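Local coordinates for estrogen receptor (Crassostrea gigas, PDB 4N1Y), which probably acts as a constitutively active nuclear receptor in transcription, through a ligand-binding domain whose hormone switch appears vestigial, at residues B[164-167]-B[168-172]; B[55-59]-B[60-64]; B[114-117]-B[118-121]. All coordinates share one frame; numbering follows the deposited sequence.

How the interactions relate
From the N terminus, interaction 2 comes first, at 55-64, where helix 34-56 ends and two beta turns carry the chain toward helix 67-89. Interaction 3, at 114-121, links helix 108-113 to helix 117-132. Interaction 1, at 164-172, lies wholly within helix 159-180. Each is a local contact in one continuous piece of chain, and the three follow in series, none nesting in or crossing another. Interactions 1 and 2 touch through M165, which joins helix 159-180 to the turns after helix 34-56 by packing against V59, P60, G61 and Y62. Interaction 3 lies on the opposite side of the chain's centre, its own centre about 33 Å from that of interaction 1 and about 32 Å from that of interaction 2.

Interaction 1 (B[164-167]-B[168-172]); sequences NMQQ and SLLDA
Consecutive i to i+4 bonds run from S168 N to N164 O, from L169 N to M165 O (2.7 Å), from L170 N to Q166 O and from D171 N to Q167 O, the ladder of a regular alpha helix. They lie within helix 159-180 of the predominantly helical nuclear receptor ligand-binding fold. S168 adds a side-chain bond to this ladder. Its OG is anti to the carbonyl carbon (chi1 -61°), which folds the hydroxyl back over the preceding turn to reach N164 O at 3.1 Å. Two donors of S168, backbone N and OG, thus grip one carbonyl oxygen from opposite faces of its plane. A small hydroxyl residue suits this place because it can pair with the helix's own backbone while the short side chain also touches I10 of helix 7-15. L169, buried, packs on I10 and on M146 and V149 of helix 137-149; a branched apolar side chain fits between these helices. M165, long and flexible, packs on V149 as well.

The glutamines serve the other side, where a second subunit approaches. Q166 runs alongside L170, both pointing the same way, and Q166 also packs on A190 of that subunit. Q167 OE1 takes a hydrogen bond from R186 of the second subunit, and the same arginine forms a salt bridge with D171, so polar groups one helical turn apart share one partner. The amide's other end faces a hydrocarbon neighbour: a bend at chi2 (-52°) turns the amide so that Q167 NE2 lies 3.8 Å from L170 CD1.

Interaction 2 (B[55-59]-B[60-64]); sequences WAKNV and PGYTD
A56 CB sits over one face of the Y62 ring, a CH-pi contact with the methyl carbon 4.2 Å from the ring centroid and 16° off its normal. It forms where two beta turns, type I from A56 to V59 and type II from V59 to Y62, lead the chain out of helix 34-56 of the ligand-binding domain. Alanine is small enough to let the ring lie close to the end of the helix. With chi1 at -172° the Y62 side chain leaves opposite its own amide nitrogen, which carries the ring back across the A56 carbonyl to the methyl.

Beside this pair, T63 CG2 packs 3.8 Å from K57 CB, while the extended lysine chain leads away.

The turns set these positions. V59 N bonds to A56 O at 2.7 Å, closing the first, and Y62 N bonds to V59 O at 2.9 Å, closing the second. P60 takes the second place of the type II turn, where its ring fixes phi, and G61 the third, where phi is positive (108°), a conformation glycine adopts readily for lack of a CB.

Further out, L73 and I74 of helix 67-89 and L148 of helix 137-149 pack on the tyrosine, whose OH hydrogen-bonds to Q70 O. V59, branched, divides its methyls: CG1 lies 3.7 Å from P60 CD, and CG2 stands 3.7 Å above the plane of the W55 ring.

Interaction 3 (B[114-117]-B[118-121]); sequences VEMT and EIFE
M116 meets F120 because its CG is turned anti to the carbonyl carbon (chi1 -60°), laying the thioether beside the ring, and a bend at chi3 (70°) then swings the terminal methyl on toward I119. This is the start of helix 117-132, with M116 at the N-cap position, just after a Schellman motif in which E115, at positive phi, ends helix 108-113. Only a short non-helical link therefore separates the two helices.

Methionine suits the place through its length and flexibility. M116 CB lies over one face of the F120 ring in a CH-pi contact, 4.2 Å from the centroid and 22° off the normal. Further along the side chain, the sulfur makes a Met-aromatic contact: it sits obliquely to the ring, with M116 SD 3.8 Å from F120 CZ. M116 CE ends 3.7 Å from I119 CD1, so one unbranched side chain spans two residues of the first helical turn. V114 CG2 adds a looser apolar touch at 4.3 Å from F120 CE2. Beyond the segments, W111 meets the phenyl ring edge-to-face and F100 packs against it at an angle, while F208 of helix 187-215 touches both M116 and I119. An aromatic residue therefore fits at F120, where apolar groups gather from several parts of the domain.

The backbone opens the new helix with F120 N bonded to M116 O at 2.9 Å and E121 N bonded to T117 O at 2.7 Å. T117 and E121 run side by side, pointing the same way. The glutamate's OE1 forms a salt bridge with R154 of the second subunit, which ties this helix to the neighbouring chain, while its aliphatic part lies along the threonine methyl, E121 CG being 4.0 Å from T117 CG2.

Interaction 1 (B[164-167]-B[168-172])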
loop_
_atom_site.group_PDB
_atom_site.type_symbol
_atom_site.label_atom_id
_atom_site.label_comp_id
_atom_site.label_asym_id
_atom_site.label_seq_id
_atom_site.Cartn_x
_atom_site.Cartn_y
_atom_site.Cartn_z
ATOM N N ASN B 164 1.040 -10.403 18.113
ATOM C CA ASN B 164 1.683 -9.849 19.300
ATOM C C ASN B 164 2.746 -8.806 18.939
ATOM O O ASN B 164 2.903 -7.810 19.643
ATOM C CB ASN B 164 2.296 -10.957 20.144
ATOM C CG ASN B 164 1.236 -11.813 20.840
ATOM O OD1 ASN B 164 0.079 -11.407 20.965
ATOM N ND2 ASN B 164 1.641 -12.982 21.333
ATOM N N MET B 165 3.505 -9.053 17.869
ATOM C CA MET B 165 4.532 -8.102 17.479
ATOM C C MET B 165 3.891 -6.836 16.952
ATOM O O MET B 165 4.307 -5.743 17.314
ATOM C CB MET B 165 5.492 -8.690 16.451
ATOM C CG MET B 165 6.379 -9.784 17.018
ATOM S SD MET B 165 7.481 -10.557 15.809
ATOM C CE MET B 165 8.466 -9.154 15.296
ATOM N N GLN B 166 2.877 -6.988 16.107
ATOM C CA GLN B 166 2.145 -5.842 15.583
ATOM C C GLN B 166 1.581 -4.957 16.707
ATOM O O GLN B 166 1.707 -3.733 16.670
ATOM C CB GLN B 166 1.014 -6.314 14.665
ATOM C CG GLN B 166 0.209 -5.173 14.030
ATOM C CD GLN B 166 -1.121 -5.631 13.456
ATOM O OE1 GLN B 166 -1.406 -6.832 13.397
ATOM N NE2 GLN B 166 -1.958 -4.676 13.071
ATOM N N GLN B 167 0.977 -5.583 17.710
ATOM C CA GLN B 167 0.436 -4.855 18.840
ATOM C C GLN B 167 1.542 -4.115 19.567
ATOM O O GLN B 167 1.382 -2.940 19.909
ATOM C CB GLN B 167 -0.312 -5.799 19.777
ATOM C CG GLN B 167 -1.540 -6.408 19.119
ATOM C CD GLN B 167 -2.449 -5.354 18.514
ATOM O OE1 GLN B 167 -3.154 -4.647 19.224
ATOM N NE2 GLN B 167 -2.412 -5.227 17.196
ATOM N N SER B 168 2.668 -4.786 19.793
ATOM C CA SER B 168 3.768 -4.123 20.484
ATOM C C SER B 168 4.311 -2.984 19.638
ATOM O O SER B 168 4.571 -1.902 20.157
ATOM C CB SER B 168 4.910 -5.087 20.809
ATOM O OG SER B 168 4.496 -6.131 21.668
ATOM N N LEU B 169 4.443 -3.206 18.331
ATOM C CA LEU B 169 4.950 -2.148 17.464
ATOM C C LEU B 169 3.998 -0.952 17.424
ATOM O O LEU B 169 4.437 0.193 17.542
ATOM C CB LEU B 169 5.207 -2.688 16.064
ATOM C CG LEU B 169 6.463 -3.551 16.084
ATOM C CD1 LEU B 169 6.763 -4.164 14.722
ATOM C CD2 LEU B 169 7.622 -2.729 16.600
ATOM N N LEU B 170 2.701 -1.219 17.321
ATOM C CA LEU B 170 1.694 -0.161 17.316
ATOM C C LEU B 170 1.776 0.721 18.567
ATOM O O LEU B 170 1.710 1.946 18.470
ATOM C CB LEU B 170 0.305 -0.763 17.211
ATOM C CG LEU B 170 -0.110 -1.261 15.839
ATOM C CD1 LEU B 170 -1.530 -1.805 15.899
ATOM C CD2 LEU B 170 0.005 -0.147 14.810
ATOM N N ASP B 171 1.936 0.099 19.734
ATOM C CA ASP B 171 2.113 0.854 20.966
ATOM C C ASP B 171 3.378 1.709 20.912
ATOM O O ASP B 171 3.356 2.871 21.301
ATOM C CB ASP B 171 2.192 -0.078 22.171
ATOM C CG ASP B 171 0.874 -0.766 22.460
ATOM O OD1 ASP B 171 -0.162 -0.330 21.897
ATOM O OD2 ASP B 171 0.883 -1.747 23.247
ATOM N N ALA B 172 4.475 1.132 20.428
ATOM C CA ALA B 172 5.751 1.835 20.382
ATOM C C ALA B 172 5.705 3.042 19.436
ATOM O O ALA B 172 6.244 4.110 19.729
ATOM C CB ALA B 172 6.855 0.881 19.988
#

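Interaction 2 (B[55-59]-B[60-64])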
loop_
_atom_site.group_PDB
_atom_site.type_symbol
_atom_site.label_atom_id
_atom_site.label_comp_id
_atom_site.label_asym_id
_atom_site.label_seq_id
_atom_site.Cartn_x
_atom_site.Cartn_y
_atom_site.Cartn_z
ATOM N N TRP B 55 19.300 -7.743 10.384
ATOM C CA TRP B 55 18.598 -6.768 11.172
ATOM C C TRP B 55 17.247 -7.282 11.640
ATOM O O TRP B 55 16.868 -7.082 12.790
ATOM C CB TRP B 55 18.424 -5.500 10.344
ATOM C CG TRP B 55 17.410 -4.607 10.883
ATOM C CD1 TRP B 55 17.557 -3.707 11.887
ATOM C CD2 TRP B 55 16.049 -4.556 10.480
ATOM N NE1 TRP B 55 16.369 -3.069 12.120
ATOM C CE2 TRP B 55 15.423 -3.575 11.270
ATOM C CE3 TRP B 55 15.299 -5.238 9.515
ATOM C CZ2 TRP B 55 14.073 -3.255 11.131
ATOM C CZ3 TRP B 55 13.956 -4.918 9.375
ATOM C CH2 TRP B 55 13.356 -3.930 10.186
ATOM N N ALA B 56 16.528 -7.951 10.746
ATOM C CA ALA B 56 15.197 -8.465 11.054
ATOM C C ALA B 56 15.213 -9.367 12.283
ATOM O O ALA B 56 14.341 -9.280 13.158
ATOM C CB ALA B 56 14.636 -9.217 9.869
ATOM N N LYS B 57 16.237 -10.207 12.362
ATOM C CA LYS B 57 16.328 -11.183 13.432
ATOM C C LYS B 57 16.462 -10.466 14.778
ATOM O O LYS B 57 16.248 -11.056 15.846
ATOM C CB LYS B 57 17.487 -12.140 13.155
ATOM C CG LYS B 57 17.266 -12.868 11.835
ATOM C CD LYS B 57 18.353 -13.859 11.486
ATOM C CE LYS B 57 18.015 -14.534 10.163
ATOM N NZ LYS B 57 19.080 -15.459 9.691
ATOM N N ASN B 58 16.763 -9.172 14.717
ATOM C CA ASN B 58 16.854 -8.369 15.923
ATOM C C ASN B 58 15.529 -7.732 16.284
ATOM O O ASN B 58 15.381 -7.229 17.391
ATOM C CB ASN B 58 17.901 -7.264 15.774
ATOM C CG ASN B 58 19.310 -7.791 15.775
ATOM O OD1 ASN B 58 19.660 -8.675 14.997
ATOM N ND2 ASN B 58 20.128 -7.262 16.670
ATOM N N VAL B 59 14.566 -7.737 15.365
ATOM C CA VAL B 59 13.263 -7.179 15.700
ATOM C C VAL B 59 12.590 -8.105 16.704
ATOM O O VAL B 59 12.342 -9.270 16.411
ATOM C CB VAL B 59 12.402 -6.960 14.466
ATOM C CG1 VAL B 59 11.065 -6.382 14.866
ATOM C CG2 VAL B 59 13.122 -6.006 13.497
ATOM N N PRO B 60 12.325 -7.587 17.913
ATOM C CA PRO B 60 11.880 -8.413 19.038
ATOM C C PRO B 60 10.641 -9.218 18.688
ATOM O O PRO B 60 9.636 -8.664 18.243
ATOM C CB PRO B 60 11.599 -7.398 20.150
ATOM C CG PRO B 60 11.558 -6.085 19.479
ATOM C CD PRO B 60 12.433 -6.171 18.288
ATOM N N GLY B 61 10.758 -10.531 18.857
ATOM C CA GLY B 61 9.680 -11.454 18.582
ATOM C C GLY B 61 9.967 -12.263 17.336
ATOM O O GLY B 61 9.564 -13.420 17.240
ATOM N N TYR B 62 10.710 -11.670 16.404
ATOM C CA TYR B 62 10.893 -12.234 15.068
ATOM C C TYR B 62 11.572 -13.612 15.067
ATOM O O TYR B 62 11.178 -14.521 14.323
ATOM C CB TYR B 62 11.705 -11.263 14.206
ATOM C CG TYR B 62 11.801 -11.652 12.748
ATOM C CD1 TYR B 62 10.815 -11.255 11.848
ATOM C CD2 TYR B 62 12.862 -12.412 12.268
ATOM C CE1 TYR B 62 10.873 -11.611 10.522
ATOM C CE2 TYR B 62 12.929 -12.767 10.928
ATOM C CZ TYR B 62 11.928 -12.359 10.070
ATOM O OH TYR B 62 11.975 -12.681 8.744
ATOM N N THR B 63 12.583 -13.782 15.904
ATOM C CA THR B 63 13.295 -15.043 15.904
ATOM C C THR B 63 12.466 -16.160 16.548
ATOM O O THR B 63 12.874 -17.317 16.560
ATOM C CB THR B 63 14.635 -14.906 16.604
ATOM O OG1 THR B 63 14.444 -14.284 17.879
ATOM C CG2 THR B 63 15.540 -14.046 15.751
ATOM N N ASP B 64 11.306 -15.804 17.090
ATOM C CA ASP B 64 10.379 -16.796 17.624
ATOM C C ASP B 64 9.305 -17.246 16.617
ATOM O O ASP B 64 8.549 -18.177 16.901
ATOM C CB ASP B 64 9.742 -16.272 18.905
ATOM C CG ASP B 64 10.768 -16.043 20.000
ATOM O OD1 ASP B 64 11.604 -16.953 20.238
ATOM O OD2 ASP B 64 10.758 -14.942 20.599
#

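Interaction 3 (B[114-117]-B[118-121])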
loop_
_atom_site.group_PDB
_atom_site.type_symbol
_atom_site.label_atom_id
_atom_site.label_comp_id
_atom_site.label_asym_id
_atom_site.label_seq_id
_atom_site.Cartn_x
_atom_site.Cartn_y
_atom_site.Cartn_z
ATOM N N VAL B 114 17.691 5.138 -16.129
ATOM C CA VAL B 114 17.493 3.758 -15.684
ATOM C C VAL B 114 16.034 3.339 -15.758
ATOM O O VAL B 114 15.672 2.264 -15.283
ATOM C CB VAL B 114 17.976 3.531 -14.236
ATOM C CG1 VAL B 114 19.471 3.730 -14.143
ATOM C CG2 VAL B 114 17.252 4.460 -13.268
ATOM N N GLU B 115 15.196 4.215 -16.304
ATOM C CA GLU B 115 13.807 3.879 -16.587
ATOM C C GLU B 115 13.047 3.430 -15.341
ATOM O O GLU B 115 12.218 2.522 -15.412
ATOM C CB GLU B 115 13.774 2.795 -17.662
ATOM C CG GLU B 115 14.588 3.207 -18.892
ATOM C CD GLU B 115 14.713 2.113 -19.934
ATOM O OE1 GLU B 115 14.213 0.994 -19.689
ATOM O OE2 GLU B 115 15.351 2.363 -20.982
ATOM N N MET B 116 13.321 4.085 -14.213
ATOM C CA MET B 116 12.635 3.806 -12.960
ATOM C C MET B 116 11.993 5.073 -12.430
ATOM O O MET B 116 11.968 5.332 -11.219
ATOM C CB MET B 116 13.602 3.264 -11.923
ATOM C CG MET B 116 14.267 1.991 -12.346
ATOM S SD MET B 116 15.242 1.253 -11.034
ATOM C CE MET B 116 13.934 0.710 -9.945
ATOM N N THR B 117 11.506 5.892 -13.345
ATOM C CA THR B 117 10.979 7.177 -12.948
ATOM C C THR B 117 9.763 7.085 -12.042
ATOM O O THR B 117 9.752 7.690 -10.975
ATOM C CB THR B 117 10.638 8.014 -14.174
ATOM O OG1 THR B 117 11.857 8.360 -14.853
ATOM C CG2 THR B 117 9.978 9.272 -13.756
ATOM N N GLU B 118 8.765 6.300 -12.437
ATOM C CA GLU B 118 7.510 6.208 -11.691
ATOM C C GLU B 118 7.820 5.700 -10.301
ATOM O O GLU B 118 7.243 6.178 -9.315
ATOM C CB GLU B 118 6.450 5.347 -12.418
ATOM C CG GLU B 118 6.152 3.927 -11.920
ATOM C CD GLU B 118 5.087 3.217 -12.790
ATOM O OE1 GLU B 118 4.472 3.883 -13.655
ATOM O OE2 GLU B 118 4.869 1.994 -12.620
ATOM N N ILE B 119 8.723 4.728 -10.219
ATOM C CA ILE B 119 9.152 4.233 -8.921
ATOM C C ILE B 119 9.809 5.327 -8.077
ATOM O O ILE B 119 9.347 5.622 -6.975
ATOM C CB ILE B 119 10.118 3.051 -9.062
ATOM C CG1 ILE B 119 9.370 1.837 -9.626
ATOM C CG2 ILE B 119 10.752 2.712 -7.716
ATOM C CD1 ILE B 119 10.268 0.706 -10.044
ATOM N N PHE B 120 10.862 5.955 -8.588
ATOM C CA PHE B 120 11.600 6.901 -7.752
ATOM C C PHE B 120 10.835 8.191 -7.479
ATOM O O PHE B 120 11.034 8.827 -6.438
ATOM C CB PHE B 120 12.951 7.220 -8.372
ATOM C CG PHE B 120 13.890 6.070 -8.343
ATOM C CD1 PHE B 120 13.707 5.048 -7.427
ATOM C CD2 PHE B 120 14.946 5.991 -9.233
ATOM C CE1 PHE B 120 14.563 3.967 -7.400
ATOM C CE2 PHE B 120 15.809 4.918 -9.210
ATOM C CZ PHE B 120 15.619 3.904 -8.294
ATOM N N GLU B 121 9.926 8.551 -8.382
ATOM C CA GLU B 121 9.116 9.742 -8.164
ATOM C C GLU B 121 8.184 9.578 -6.978
ATOM O O GLU B 121 7.936 10.521 -6.242
ATOM C CB GLU B 121 8.301 10.064 -9.406
ATOM C CG GLU B 121 8.926 11.095 -10.308
ATOM C CD GLU B 121 8.024 11.430 -11.472
ATOM O OE1 GLU B 121 6.788 11.469 -11.278
ATOM O OE2 GLU B 121 8.547 11.717 -12.566
#